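Local coordinates for pentacotripeptide-repeat region of PRORP domain-containing protein (Brachypodium distachyon, PDB 4ME2) that probably binds RNA in a sequence-specific manner, as a helix-turn-helix pentatricopeptide repeat protein of the chloroplast linked to group II intron RNA, at residues E149-A154 / G161-E166; D117-A122 / D167-T172; L142-I147 / A187-E192. All blocks are in the same frame, centred on the assembly; numbering follows the deposited sequence.

Interaction 1: E149-A154 / G161-E166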
ATOM      1  N   GLU A 149      -5.294  -5.668  -7.342  1.00 23.67           N
ATOM      2  CA  GLU A 149      -6.208  -6.493  -6.551  1.00 23.96           C
ATOM      3  C   GLU A 149      -7.627  -5.918  -6.516  1.00 24.48           C
ATOM      4  O   GLU A 149      -8.594  -6.662  -6.390  1.00 25.16           O
ATOM      5  CB  GLU A 149      -5.674  -6.761  -5.136  1.00 23.06           C
ATOM      6  CG  GLU A 149      -5.753  -5.583  -4.179  1.00 22.45           C
ATOM      7  CD  GLU A 149      -4.909  -5.759  -2.927  1.00 22.25           C
ATOM      8  OE1 GLU A 149      -4.321  -6.841  -2.732  1.00 21.97           O
ATOM      9  OE2 GLU A 149      -4.846  -4.807  -2.128  1.00 22.67           O
ATOM     10  N   LYS A 150      -7.752  -4.601  -6.650  1.00 25.42           N
ATOM     11  CA  LYS A 150      -9.067  -3.972  -6.703  1.00 27.07           C
ATOM     12  C   LYS A 150      -9.692  -4.138  -8.082  1.00 28.09           C
ATOM     13  O   LYS A 150     -10.825  -4.594  -8.206  1.00 28.62           O
ATOM     14  CB  LYS A 150      -8.970  -2.486  -6.355  1.00 27.67           C
ATOM     15  CG  LYS A 150      -8.407  -2.199  -4.975  1.00 29.11           C
ATOM     16  CD  LYS A 150      -9.400  -2.519  -3.870  1.00 30.46           C
ATOM     17  CE  LYS A 150     -10.582  -1.561  -3.905  1.00 31.63           C
ATOM     18  NZ  LYS A 150     -11.461  -1.737  -2.717  1.00 33.64           N
ATOM     19  N   GLU A 151      -8.941  -3.776  -9.116  1.00 28.61           N
ATOM     20  CA  GLU A 151      -9.489  -3.711 -10.469  1.00 30.40           C
ATOM     21  C   GLU A 151      -9.738  -5.081 -11.092  1.00 31.61           C
ATOM     22  O   GLU A 151     -10.681  -5.253 -11.864  1.00 31.81           O
ATOM     23  CB  GLU A 151      -8.599  -2.851 -11.365  1.00 31.50           C
ATOM     24  CG  GLU A 151      -8.531  -1.404 -10.910  1.00 32.58           C
ATOM     25  CD  GLU A 151      -7.815  -0.505 -11.894  1.00 33.51           C
ATOM     26  OE1 GLU A 151      -8.030   0.724 -11.824  1.00 35.22           O
ATOM     27  OE2 GLU A 151      -7.043  -1.017 -12.733  1.00 35.34           O
ATOM     28  N   ARG A 152      -8.904  -6.055 -10.746  1.00 32.41           N
ATOM     29  CA  ARG A 152      -9.074  -7.418 -11.239  1.00 33.81           C
ATOM     30  C   ARG A 152      -9.799  -8.306 -10.218  1.00 33.43           C
ATOM     31  O   ARG A 152      -9.908  -9.519 -10.409  1.00 33.98           O
ATOM     32  CB  ARG A 152      -7.718  -8.019 -11.623  1.00 36.16           C
ATOM     33  CG  ARG A 152      -6.913  -7.181 -12.608  1.00 39.00           C
ATOM     34  CD  ARG A 152      -5.564  -7.824 -12.903  1.00 41.84           C
ATOM     35  NE  ARG A 152      -5.531  -9.236 -12.513  1.00 44.84           N
ATOM     36  CZ  ARG A 152      -5.416 -10.259 -13.356  1.00 46.17           C
ATOM     37  NH1 ARG A 152      -5.302 -10.048 -14.661  1.00 48.11           N
ATOM     38  NH2 ARG A 152      -5.405 -11.502 -12.891  1.00 47.59           N
ATOM     39  N   GLY A 153     -10.295  -7.692  -9.143  1.00 32.25           N
ATOM     40  CA  GLY A 153     -11.040  -8.400  -8.100  1.00 32.53           C
ATOM     41  C   GLY A 153     -12.459  -8.709  -8.534  1.00 33.13           C
ATOM     42  O   GLY A 153     -12.851  -8.382  -9.654  1.00 33.26           O
ATOM     43  N   ALA A 154     -13.230  -9.322  -7.634  1.00 33.20           N
ATOM     44  CA  ALA A 154     -14.567  -9.842  -7.943  1.00 34.66           C
ATOM     45  C   ALA A 154     -15.509  -8.740  -8.389  1.00 35.69           C
ATOM     46  O   ALA A 154     -16.398  -8.952  -9.219  1.00 34.84           O
ATOM     47  CB  ALA A 154     -15.136 -10.564  -6.736  1.00 34.13           C
ATOM     48  N   GLY A 161     -18.270   0.180 -10.740  1.00 54.31           N
ATOM     49  CA  GLY A 161     -16.819   0.134 -10.715  1.00 50.10           C
ATOM     50  C   GLY A 161     -16.254  -0.172  -9.343  1.00 47.00           C
ATOM     51  O   GLY A 161     -16.941  -0.047  -8.329  1.00 47.42           O
ATOM     52  N   VAL A 162     -14.987  -0.554  -9.312  1.00 43.60           N
ATOM     53  CA  VAL A 162     -14.378  -1.013  -8.080  1.00 41.43           C
ATOM     54  C   VAL A 162     -14.183   0.095  -7.062  1.00 40.44           C
ATOM     55  O   VAL A 162     -14.027  -0.183  -5.881  1.00 41.23           O
ATOM     56  CB  VAL A 162     -13.017  -1.680  -8.339  1.00 40.33           C
ATOM     57  CG1 VAL A 162     -13.194  -2.928  -9.185  1.00 40.25           C
ATOM     58  CG2 VAL A 162     -12.063  -0.706  -9.016  1.00 38.90           C
ATOM     59  N   TRP A 163     -14.196   1.343  -7.515  1.00 39.71           N
ATOM     60  CA  TRP A 163     -13.730   2.442  -6.684  1.00 38.86           C
ATOM     61  C   TRP A 163     -14.789   3.345  -6.136  1.00 40.38           C
ATOM     62  O   TRP A 163     -14.531   4.074  -5.185  1.00 40.40           O
ATOM     63  CB  TRP A 163     -12.750   3.297  -7.456  1.00 36.40           C
ATOM     64  CG  TRP A 163     -11.483   2.613  -7.870  1.00 33.85           C
ATOM     65  CD1 TRP A 163     -11.116   2.221  -9.142  1.00 33.30           C
ATOM     66  CD2 TRP A 163     -10.355   2.266  -7.024  1.00 32.65           C
ATOM     67  NE1 TRP A 163      -9.873   1.659  -9.137  1.00 32.77           N
ATOM     68  CE2 TRP A 163      -9.363   1.653  -7.903  1.00 32.19           C
ATOM     69  CE3 TRP A 163     -10.080   2.387  -5.684  1.00 31.64           C
ATOM     70  CZ2 TRP A 163      -8.158   1.185  -7.433  1.00 31.12           C
ATOM     71  CZ3 TRP A 163      -8.858   1.915  -5.217  1.00 31.25           C
ATOM     72  CH2 TRP A 163      -7.920   1.328  -6.076  1.00 30.58           C
ATOM     73  N   VAL A 164     -15.980   3.331  -6.728  1.00 42.34           N
ATOM     74  CA  VAL A 164     -17.048   4.257  -6.320  1.00 43.14           C
ATOM     75  C   VAL A 164     -17.450   4.144  -4.841  1.00 43.00           C
ATOM     76  O   VAL A 164     -17.840   5.138  -4.223  1.00 43.66           O
ATOM     77  CB  VAL A 164     -18.280   4.140  -7.248  1.00 44.08           C
ATOM     78  CG1 VAL A 164     -19.476   4.902  -6.694  1.00 44.92           C
ATOM     79  CG2 VAL A 164     -17.932   4.658  -8.634  1.00 44.35           C
ATOM     80  N   GLY A 165     -17.336   2.944  -4.277  1.00 42.68           N
ATOM     81  CA  GLY A 165     -17.675   2.721  -2.873  1.00 42.17           C
ATOM     82  C   GLY A 165     -16.495   2.733  -1.916  1.00 42.14           C
ATOM     83  O   GLY A 165     -16.638   2.376  -0.743  1.00 42.69           O
ATOM     84  N   GLU A 166     -15.328   3.150  -2.406  1.00 41.20           N
ATOM     85  CA  GLU A 166     -14.097   3.153  -1.607  1.00 40.04           C
ATOM     86  C   GLU A 166     -14.136   4.119  -0.426  1.00 38.86           C
ATOM     87  O   GLU A 166     -14.648   5.233  -0.547  1.00 39.37           O
ATOM     88  CB  GLU A 166     -12.893   3.489  -2.493  1.00 40.37           C
ATOM     89  CG  GLU A 166     -11.548   3.229  -1.832  1.00 40.67           C
ATOM     90  CD  GLU A 166     -11.286   1.751  -1.606  1.00 41.24           C
ATOM     91  OE1 GLU A 166     -11.852   0.920  -2.348  1.00 40.58           O
ATOM     92  OE2 GLU A 166     -10.516   1.420  -0.682  1.00 40.90           O
TER
HETATM   93  O   HOH W   1      -9.734  -1.370  -0.596  1.00 33.21           O
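V162 is the first residue of 161-166 to meet the C-terminal turn of helix 133-151, within the connection that leads on to helix 168-180 in this pentatricopeptide repeat fold. Its CG1 presses on the helix backbone, 3.1 Å from K150 O, while V162 CG2 comes across the side chain of E151, 4.1 Å from E151 CG. W163 follows, and its indole is met over one face and at one edge. Over the face sits K150 CB, 4.3 Å from the centroid of the W163 six-membered ring and 27° off the ring normal, a CH-pi contact. At the edge, in the ring plane, W163 NE1 donates to E151 OE1; at 3.4 Å the bond is weak, but at 171° it is nearly straight. F146 meets the same indole edge-to-face. W163 also begins a type I beta turn, with E166 N bonded to W163 O at 3.0 Å. The turn brings the E166 carboxylate round to K150, whose chain folds at chi2 (-74°) and again at chi3 to reach it. K150 NZ makes a 2.7 Å salt bridge on the syn lone pair of E166 OE1, and one water accepts from K150 NZ and donates to E166 OE2.

Interaction 2: D117-A122 / D167-T172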
ATOM      1  N   ASP A 117      -6.932  -3.151   2.707  1.00 27.42           N
ATOM      2  CA  ASP A 117      -7.135  -2.018   3.589  1.00 27.14           C
ATOM      3  C   ASP A 117      -6.074  -0.984   3.233  1.00 26.58           C
ATOM      4  O   ASP A 117      -4.896  -1.183   3.537  1.00 25.27           O
ATOM      5  CB  ASP A 117      -7.020  -2.457   5.054  1.00 28.60           C
ATOM      6  CG  ASP A 117      -7.155  -1.303   6.038  1.00 29.28           C
ATOM      7  OD1 ASP A 117      -7.538  -0.184   5.639  1.00 30.17           O
ATOM      8  OD2 ASP A 117      -6.875  -1.525   7.235  1.00 31.22           O
ATOM      9  N   PRO A 118      -6.482   0.110   2.566  1.00 25.89           N
ATOM     10  CA  PRO A 118      -5.511   1.141   2.201  1.00 25.55           C
ATOM     11  C   PRO A 118      -4.822   1.767   3.411  1.00 24.86           C
ATOM     12  O   PRO A 118      -3.716   2.279   3.282  1.00 23.59           O
ATOM     13  CB  PRO A 118      -6.358   2.190   1.469  1.00 26.34           C
ATOM     14  CG  PRO A 118      -7.574   1.460   1.013  1.00 25.97           C
ATOM     15  CD  PRO A 118      -7.832   0.414   2.049  1.00 26.73           C
ATOM     16  N   GLU A 119      -5.472   1.736   4.571  1.00 24.72           N
ATOM     17  CA  GLU A 119      -4.874   2.295   5.778  1.00 25.04           C
ATOM     18  C   GLU A 119      -3.719   1.423   6.277  1.00 23.58           C
ATOM     19  O   GLU A 119      -2.716   1.944   6.772  1.00 22.94           O
ATOM     20  CB  GLU A 119      -5.933   2.525   6.868  1.00 27.48           C
ATOM     21  CG  GLU A 119      -5.419   3.315   8.062  1.00 29.27           C
ATOM     22  CD  GLU A 119      -6.525   3.948   8.887  1.00 31.33           C
ATOM     23  OE1 GLU A 119      -7.714   3.752   8.556  1.00 32.93           O
ATOM     24  OE2 GLU A 119      -6.199   4.646   9.867  1.00 32.13           O
ATOM     25  N   LEU A 120      -3.849   0.107   6.133  1.00 22.44           N
ATOM     26  CA  LEU A 120      -2.753  -0.795   6.472  1.00 21.70           C
ATOM     27  C   LEU A 120      -1.595  -0.537   5.515  1.00 20.88           C
ATOM     28  O   LEU A 120      -0.431  -0.428   5.931  1.00 20.07           O
ATOM     29  CB  LEU A 120      -3.192  -2.257   6.388  1.00 22.32           C
ATOM     30  CG  LEU A 120      -2.087  -3.287   6.651  1.00 22.07           C
ATOM     31  CD1 LEU A 120      -1.415  -3.050   8.002  1.00 22.66           C
ATOM     32  CD2 LEU A 120      -2.643  -4.700   6.562  1.00 22.71           C
ATOM     33  N   TYR A 121      -1.915  -0.419   4.232  1.00 19.88           N
ATOM     34  CA  TYR A 121      -0.884  -0.070   3.257  1.00 19.30           C
ATOM     35  C   TYR A 121      -0.215   1.263   3.610  1.00 19.16           C
ATOM     36  O   TYR A 121       1.001   1.409   3.470  1.00 17.77           O
ATOM     37  CB  TYR A 121      -1.442  -0.039   1.832  1.00 19.51           C
ATOM     38  CG  TYR A 121      -1.934  -1.378   1.312  1.00 19.51           C
ATOM     39  CD1 TYR A 121      -1.444  -2.589   1.823  1.00 19.50           C
ATOM     40  CD2 TYR A 121      -2.889  -1.433   0.297  1.00 19.98           C
ATOM     41  CE1 TYR A 121      -1.895  -3.810   1.333  1.00 19.70           C
ATOM     42  CE2 TYR A 121      -3.343  -2.649  -0.200  1.00 19.79           C
ATOM     43  CZ  TYR A 121      -2.854  -3.832   0.319  1.00 19.27           C
ATOM     44  OH  TYR A 121      -3.312  -5.038  -0.179  1.00 19.73           O
ATOM     45  N   ALA A 122      -1.007   2.233   4.067  1.00 19.11           N
ATOM     46  CA  ALA A 122      -0.465   3.528   4.464  1.00 19.35           C
ATOM     47  C   ALA A 122       0.576   3.371   5.566  1.00 19.57           C
ATOM     48  O   ALA A 122       1.607   4.042   5.539  1.00 19.67           O
ATOM     49  CB  ALA A 122      -1.578   4.478   4.901  1.00 19.77           C
ATOM     50  N   ASP A 167     -13.579   3.689   0.707  1.00 36.78           N
ATOM     51  CA  ASP A 167     -13.443   4.549   1.883  1.00 35.02           C
ATOM     52  C   ASP A 167     -12.434   5.669   1.605  1.00 33.77           C
ATOM     53  O   ASP A 167     -11.216   5.478   1.717  1.00 33.28           O
ATOM     54  CB  ASP A 167     -13.046   3.735   3.121  1.00 34.98           C
ATOM     55  CG  ASP A 167     -12.969   4.581   4.390  1.00 34.37           C
ATOM     56  OD1 ASP A 167     -12.652   5.786   4.309  1.00 34.60           O
ATOM     57  OD2 ASP A 167     -13.221   4.038   5.485  1.00 35.65           O
ATOM     58  N   VAL A 168     -12.963   6.838   1.252  1.00 32.32           N
ATOM     59  CA  VAL A 168     -12.152   7.990   0.861  1.00 31.41           C
ATOM     60  C   VAL A 168     -11.147   8.394   1.936  1.00 29.93           C
ATOM     61  O   VAL A 168     -10.017   8.771   1.620  1.00 28.27           O
ATOM     62  CB  VAL A 168     -13.034   9.195   0.465  1.00 31.76           C
ATOM     63  CG1 VAL A 168     -12.206  10.469   0.351  1.00 32.58           C
ATOM     64  CG2 VAL A 168     -13.757   8.908  -0.845  1.00 32.97           C
ATOM     65  N   TYR A 169     -11.550   8.309   3.201  1.00 29.14           N
ATOM     66  CA  TYR A 169     -10.655   8.664   4.299  1.00 28.91           C
ATOM     67  C   TYR A 169      -9.409   7.777   4.307  1.00 27.92           C
ATOM     68  O   TYR A 169      -8.286   8.273   4.393  1.00 27.14           O
ATOM     69  CB  TYR A 169     -11.383   8.592   5.647  1.00 30.12           C
ATOM     70  CG  TYR A 169     -10.468   8.755   6.836  1.00 30.80           C
ATOM     71  CD1 TYR A 169     -10.103  10.022   7.294  1.00 31.63           C
ATOM     72  CD2 TYR A 169      -9.966   7.640   7.505  1.00 31.85           C
ATOM     73  CE1 TYR A 169      -9.259  10.172   8.381  1.00 33.08           C
ATOM     74  CE2 TYR A 169      -9.123   7.782   8.593  1.00 32.71           C
ATOM     75  CZ  TYR A 169      -8.776   9.046   9.028  1.00 33.18           C
ATOM     76  OH  TYR A 169      -7.940   9.186  10.109  1.00 35.62           O
ATOM     77  N   LYS A 170      -9.614   6.470   4.208  1.00 27.84           N
ATOM     78  CA  LYS A 170      -8.500   5.531   4.179  1.00 27.22           C
ATOM     79  C   LYS A 170      -7.688   5.670   2.894  1.00 26.03           C
ATOM     80  O   LYS A 170      -6.456   5.588   2.921  1.00 24.35           O
ATOM     81  CB  LYS A 170      -9.002   4.101   4.349  1.00 28.61           C
ATOM     82  CG  LYS A 170      -9.555   3.817   5.733  1.00 29.64           C
ATOM     83  CD  LYS A 170     -10.176   2.434   5.799  1.00 31.46           C
ATOM     84  CE  LYS A 170      -9.935   1.800   7.158  1.00 33.06           C
ATOM     85  NZ  LYS A 170     -10.560   0.449   7.227  1.00 35.32           N
ATOM     86  N   LEU A 171      -8.367   5.888   1.773  1.00 24.98           N
ATOM     87  CA  LEU A 171      -7.666   6.105   0.509  1.00 24.15           C
ATOM     88  C   LEU A 171      -6.787   7.352   0.591  1.00 23.52           C
ATOM     89  O   LEU A 171      -5.658   7.366   0.083  1.00 22.17           O
ATOM     90  CB  LEU A 171      -8.655   6.226  -0.650  1.00 25.01           C
ATOM     91  CG  LEU A 171      -8.034   6.234  -2.049  1.00 25.17           C
ATOM     92  CD1 LEU A 171      -7.487   4.858  -2.405  1.00 26.38           C
ATOM     93  CD2 LEU A 171      -9.045   6.704  -3.084  1.00 26.81           C
ATOM     94  N   THR A 172      -7.298   8.394   1.242  1.00 23.44           N
ATOM     95  CA  THR A 172      -6.558   9.650   1.359  1.00 23.28           C
ATOM     96  C   THR A 172      -5.344   9.478   2.273  1.00 22.76           C
ATOM     97  O   THR A 172      -4.293  10.084   2.042  1.00 21.96           O
ATOM     98  CB  THR A 172      -7.460  10.812   1.838  1.00 23.68           C
ATOM     99  OG1 THR A 172      -8.571  10.953   0.940  1.00 24.12           O
ATOM    100  CG2 THR A 172      -6.681  12.127   1.854  1.00 24.21           C
TER
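K170 of helix 168-180 reaches across to D117 and E119 at the start of helix 118-126. The two opening turns run nearly parallel, their short axes 20° apart and 8.4 Å at closest approach, a side-by-side arrangement of helices belonging to the helical-repeat fold. The ionic part is a long salt bridge, K170 NZ to D117 OD1 at 3.5 Å. The K170 chain is straight through chi2 and turns at chi3 (144°), carrying the ammonium to D117, whereas E119 OE1 lies against the methylenes, 3.3 Å from K170 CE. A leucine in place of K170 would probably leave the D117 carboxylate without its cationic mate, and E119 OE1 facing a purely apolar chain. Van der Waals packing comes from P118, whose CB rests against the backbone carbonyl, 3.7 Å from K170 O, with the CB atoms of P118 and K170 farther apart at 4.4 Å; the proline ring also touches F146 of helix 133-151. Capping bonds form the third group. D117 OD1 accepts from E119 N at 3.0 Å, and D167 OD1 accepts from K170 N at 3.1 Å; in each N-cap the donor stands above the carboxylate plane, 62° out of it. One oxygen, D117 OD1, therefore serves both as helix cap and as ion-pair acceptor, and the nearby helix N-terminus and ammonium would both tend to favour its ionised form.

Interaction 3: L142-I147 / A187-E192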
ATOM      1  N   LEU A 142       3.963  -2.302  -4.161  1.00 17.92           N
ATOM      2  CA  LEU A 142       2.802  -2.532  -3.300  1.00 17.60           C
ATOM      3  C   LEU A 142       1.586  -1.758  -3.810  1.00 17.70           C
ATOM      4  O   LEU A 142       0.461  -2.275  -3.794  1.00 17.82           O
ATOM      5  CB  LEU A 142       3.121  -2.152  -1.850  1.00 17.47           C
ATOM      6  CG  LEU A 142       1.971  -2.265  -0.836  1.00 18.01           C
ATOM      7  CD1 LEU A 142       1.458  -3.698  -0.752  1.00 18.10           C
ATOM      8  CD2 LEU A 142       2.410  -1.754   0.527  1.00 18.49           C
ATOM      9  N   VAL A 143       1.817  -0.531  -4.278  1.00 17.62           N
ATOM     10  CA  VAL A 143       0.735   0.292  -4.814  1.00 18.01           C
ATOM     11  C   VAL A 143       0.171  -0.304  -6.105  1.00 18.48           C
ATOM     12  O   VAL A 143      -1.044  -0.345  -6.287  1.00 18.60           O
ATOM     13  CB  VAL A 143       1.154   1.765  -4.989  1.00 18.80           C
ATOM     14  CG1 VAL A 143       0.122   2.528  -5.804  1.00 19.27           C
ATOM     15  CG2 VAL A 143       1.329   2.412  -3.625  1.00 18.85           C
ATOM     16  N   GLU A 144       1.045  -0.789  -6.985  1.00 19.14           N
ATOM     17  CA  GLU A 144       0.579  -1.504  -8.172  1.00 19.97           C
ATOM     18  C   GLU A 144      -0.256  -2.726  -7.796  1.00 19.88           C
ATOM     19  O   GLU A 144      -1.271  -2.996  -8.435  1.00 20.30           O
ATOM     20  CB  GLU A 144       1.744  -1.913  -9.073  1.00 21.20           C
ATOM     21  CG  GLU A 144       2.468  -0.736  -9.704  1.00 22.55           C
ATOM     22  CD  GLU A 144       1.557   0.140 -10.537  1.00 23.61           C
ATOM     23  OE1 GLU A 144       0.884  -0.390 -11.449  1.00 25.97           O
ATOM     24  OE2 GLU A 144       1.517   1.362 -10.290  1.00 24.35           O
ATOM     25  N   ALA A 145       0.162  -3.443  -6.750  1.00 19.48           N
ATOM     26  CA  ALA A 145      -0.547  -4.641  -6.292  1.00 19.36           C
ATOM     27  C   ALA A 145      -1.925  -4.299  -5.732  1.00 20.05           C
ATOM     28  O   ALA A 145      -2.881  -5.045  -5.934  1.00 21.02           O
ATOM     29  CB  ALA A 145       0.284  -5.412  -5.270  1.00 19.25           C
ATOM     30  N   PHE A 146      -2.016  -3.168  -5.041  1.00 19.37           N
ATOM     31  CA  PHE A 146      -3.278  -2.689  -4.498  1.00 19.97           C
ATOM     32  C   PHE A 146      -4.236  -2.353  -5.635  1.00 20.50           C
ATOM     33  O   PHE A 146      -5.389  -2.775  -5.623  1.00 20.98           O
ATOM     34  CB  PHE A 146      -3.033  -1.467  -3.608  1.00 20.20           C
ATOM     35  CG  PHE A 146      -4.284  -0.717  -3.226  1.00 20.24           C
ATOM     36  CD1 PHE A 146      -5.384  -1.380  -2.682  1.00 20.43           C
ATOM     37  CD2 PHE A 146      -4.348   0.663  -3.376  1.00 20.74           C
ATOM     38  CE1 PHE A 146      -6.528  -0.681  -2.316  1.00 20.82           C
ATOM     39  CE2 PHE A 146      -5.485   1.371  -3.007  1.00 21.01           C
ATOM     40  CZ  PHE A 146      -6.578   0.697  -2.480  1.00 21.35           C
ATOM     41  N   ILE A 147      -3.751  -1.608  -6.623  1.00 21.03           N
ATOM     42  CA  ILE A 147      -4.608  -1.209  -7.740  1.00 21.92           C
ATOM     43  C   ILE A 147      -5.104  -2.447  -8.486  1.00 22.73           C
ATOM     44  O   ILE A 147      -6.293  -2.556  -8.797  1.00 23.47           O
ATOM     45  CB  ILE A 147      -3.908  -0.199  -8.677  1.00 22.20           C
ATOM     46  CG1 ILE A 147      -3.666   1.114  -7.928  1.00 22.46           C
ATOM     47  CG2 ILE A 147      -4.745   0.062  -9.925  1.00 23.39           C
ATOM     48  CD1 ILE A 147      -2.761   2.092  -8.649  1.00 23.14           C
ATOM     49  N   ALA A 187       1.616   7.770  -5.843  1.00 18.61           N
ATOM     50  CA  ALA A 187       0.476   8.583  -5.408  1.00 18.84           C
ATOM     51  C   ALA A 187      -0.419   8.937  -6.605  1.00 19.53           C
ATOM     52  O   ALA A 187      -1.652   8.793  -6.555  1.00 19.68           O
ATOM     53  CB  ALA A 187       0.957   9.843  -4.689  1.00 18.86           C
ATOM     54  N   TRP A 188       0.203   9.383  -7.690  1.00 19.95           N
ATOM     55  CA  TRP A 188      -0.544   9.666  -8.902  1.00 20.88           C
ATOM     56  C   TRP A 188      -1.317   8.453  -9.375  1.00 21.43           C
ATOM     57  O   TRP A 188      -2.492   8.564  -9.739  1.00 21.43           O
ATOM     58  CB  TRP A 188       0.374  10.186  -9.994  1.00 21.43           C
ATOM     59  CG  TRP A 188      -0.364  10.321 -11.278  1.00 22.16           C
ATOM     60  CD1 TRP A 188      -0.297   9.491 -12.388  1.00 22.63           C
ATOM     61  CD2 TRP A 188      -1.381  11.314 -11.597  1.00 22.15           C
ATOM     62  NE1 TRP A 188      -1.156   9.921 -13.361  1.00 23.10           N
ATOM     63  CE2 TRP A 188      -1.831  11.013 -12.953  1.00 23.19           C
ATOM     64  CE3 TRP A 188      -1.918  12.405 -10.931  1.00 22.63           C
ATOM     65  CZ2 TRP A 188      -2.795  11.776 -13.590  1.00 23.16           C
ATOM     66  CZ3 TRP A 188      -2.887  13.171 -11.583  1.00 22.86           C
ATOM     67  CH2 TRP A 188      -3.314  12.861 -12.879  1.00 23.48           C
ATOM     68  N   ARG A 189      -0.670   7.286  -9.366  1.00 21.78           N
ATOM     69  CA  ARG A 189      -1.320   6.052  -9.811  1.00 23.42           C
ATOM     70  C   ARG A 189      -2.617   5.811  -9.050  1.00 23.14           C
ATOM     71  O   ARG A 189      -3.655   5.549  -9.660  1.00 24.16           O
ATOM     72  CB  ARG A 189      -0.380   4.843  -9.688  1.00 24.03           C
ATOM     73  CG  ARG A 189       0.571   4.660 -10.867  1.00 25.78           C
ATOM     74  CD  ARG A 189       0.269   3.394 -11.672  1.00 28.68           C
ATOM     75  NE  ARG A 189      -1.126   3.281 -12.081  1.00 30.77           N
ATOM     76  CZ  ARG A 189      -1.801   2.137 -12.199  1.00 30.61           C
ATOM     77  NH1 ARG A 189      -1.232   0.970 -11.928  1.00 31.79           N
ATOM     78  NH2 ARG A 189      -3.068   2.163 -12.582  1.00 32.20           N
ATOM     79  N   VAL A 190      -2.561   5.912  -7.723  1.00 22.74           N
ATOM     80  CA  VAL A 190      -3.749   5.715  -6.881  1.00 23.24           C
ATOM     81  C   VAL A 190      -4.811   6.780  -7.154  1.00 24.29           C
ATOM     82  O   VAL A 190      -5.996   6.462  -7.342  1.00 25.00           O
ATOM     83  CB  VAL A 190      -3.407   5.744  -5.376  1.00 22.71           C
ATOM     84  CG1 VAL A 190      -4.682   5.773  -4.543  1.00 23.10           C
ATOM     85  CG2 VAL A 190      -2.556   4.546  -4.990  1.00 23.06           C
ATOM     86  N   TYR A 191      -4.386   8.043  -7.143  1.00 24.59           N
ATOM     87  CA  TYR A 191      -5.300   9.154  -7.395  1.00 25.88           C
ATOM     88  C   TYR A 191      -5.998   9.007  -8.750  1.00 26.96           C
ATOM     89  O   TYR A 191      -7.220   9.151  -8.849  1.00 28.74           O
ATOM     90  CB  TYR A 191      -4.563  10.495  -7.296  1.00 25.24           C
ATOM     91  CG  TYR A 191      -5.417  11.685  -7.674  1.00 25.75           C
ATOM     92  CD1 TYR A 191      -5.386  12.203  -8.970  1.00 26.30           C
ATOM     93  CD2 TYR A 191      -6.255  12.292  -6.740  1.00 25.99           C
ATOM     94  CE1 TYR A 191      -6.168  13.296  -9.324  1.00 26.43           C
ATOM     95  CE2 TYR A 191      -7.039  13.389  -7.083  1.00 25.99           C
ATOM     96  CZ  TYR A 191      -6.993  13.882  -8.375  1.00 26.49           C
ATOM     97  OH  TYR A 191      -7.770  14.965  -8.712  1.00 26.78           O
ATOM     98  N   GLU A 192      -5.227   8.703  -9.788  1.00 27.65           N
ATOM     99  CA  GLU A 192      -5.783   8.560 -11.127  1.00 29.07           C
ATOM    100  C   GLU A 192      -6.776   7.401 -11.217  1.00 30.30           C
ATOM    101  O   GLU A 192      -7.887   7.576 -11.715  1.00 31.43           O
ATOM    102  CB  GLU A 192      -4.678   8.389 -12.164  1.00 29.46           C
ATOM    103  CG  GLU A 192      -5.198   8.101 -13.559  1.00 30.52           C
ATOM    104  CD  GLU A 192      -4.085   7.869 -14.554  1.00 30.61           C
ATOM    105  OE1 GLU A 192      -4.016   8.616 -15.550  1.00 31.76           O
ATOM    106  OE2 GLU A 192      -3.274   6.945 -14.337  1.00 32.01           O
TER
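E144 and R189 join two neighbouring helices of the pentatricopeptide repeat solenoid by a salt bridge, R189 NH1 to E144 OE1 at 2.6 Å. The short segments run almost parallel, 12° apart, with their axes 9.9 Å from each other at closest approach. The bond is short but bent, 133° at the hydrogen. E144 OE1 lies close to the guanidinium plane, and the nitrogen comes to it on the syn side, somewhat out of the carboxylate plane. I147 CD1 sits over the centre of one guanidinium face, 3.7 Å from R189 CZ, so that the arginine is met by charge at its edge and by a methyl group over its face. I147 reaches this place because its chain extends beyond CG1 (chi2 169°). Deeper in, V143 CG1 abuts V190 CG2 at 3.5 Å, tighter than usual van der Waals contact, the two side chains crossing at about a right angle. The next shell comes largely from helix 168-180: L178 packs on V143, while L171 and V175 pack on V190. A193 of helix 184-197 touches I147, adding to the apolar layer beneath the ion pair. Regular helical bonds set the spacing of these groups, with I147 N bonded to V143 O at 3.0 Å. Farther out, W188 and Y191 pack against V226 of helix 220-236, and Y191 OH is hydrogen-bonded to D229 OD2.

The three contacts lie on four consecutive helices and on the loop joining the second of them to the third. Helix 133-151 carries one side of interactions 1 and 3, and helices 118-126, 168-180 and 184-197 supply the other helical parts. Centres of interactions 1 and 2 are about 14 Å apart, those of 1 and 3 about 12 Å, and those of 2 and 3 about 11 Å. Along the chain interaction 1 falls within the span of each of the others, while 2 and 3 alternate. Y121 of 117-122 meets F146 of 142-147, and L171 CD1 lies 3.6 Å from V190 CG1. Inner side chains of the three contacts thus meet one another, consistent with a continuous stack of repeats.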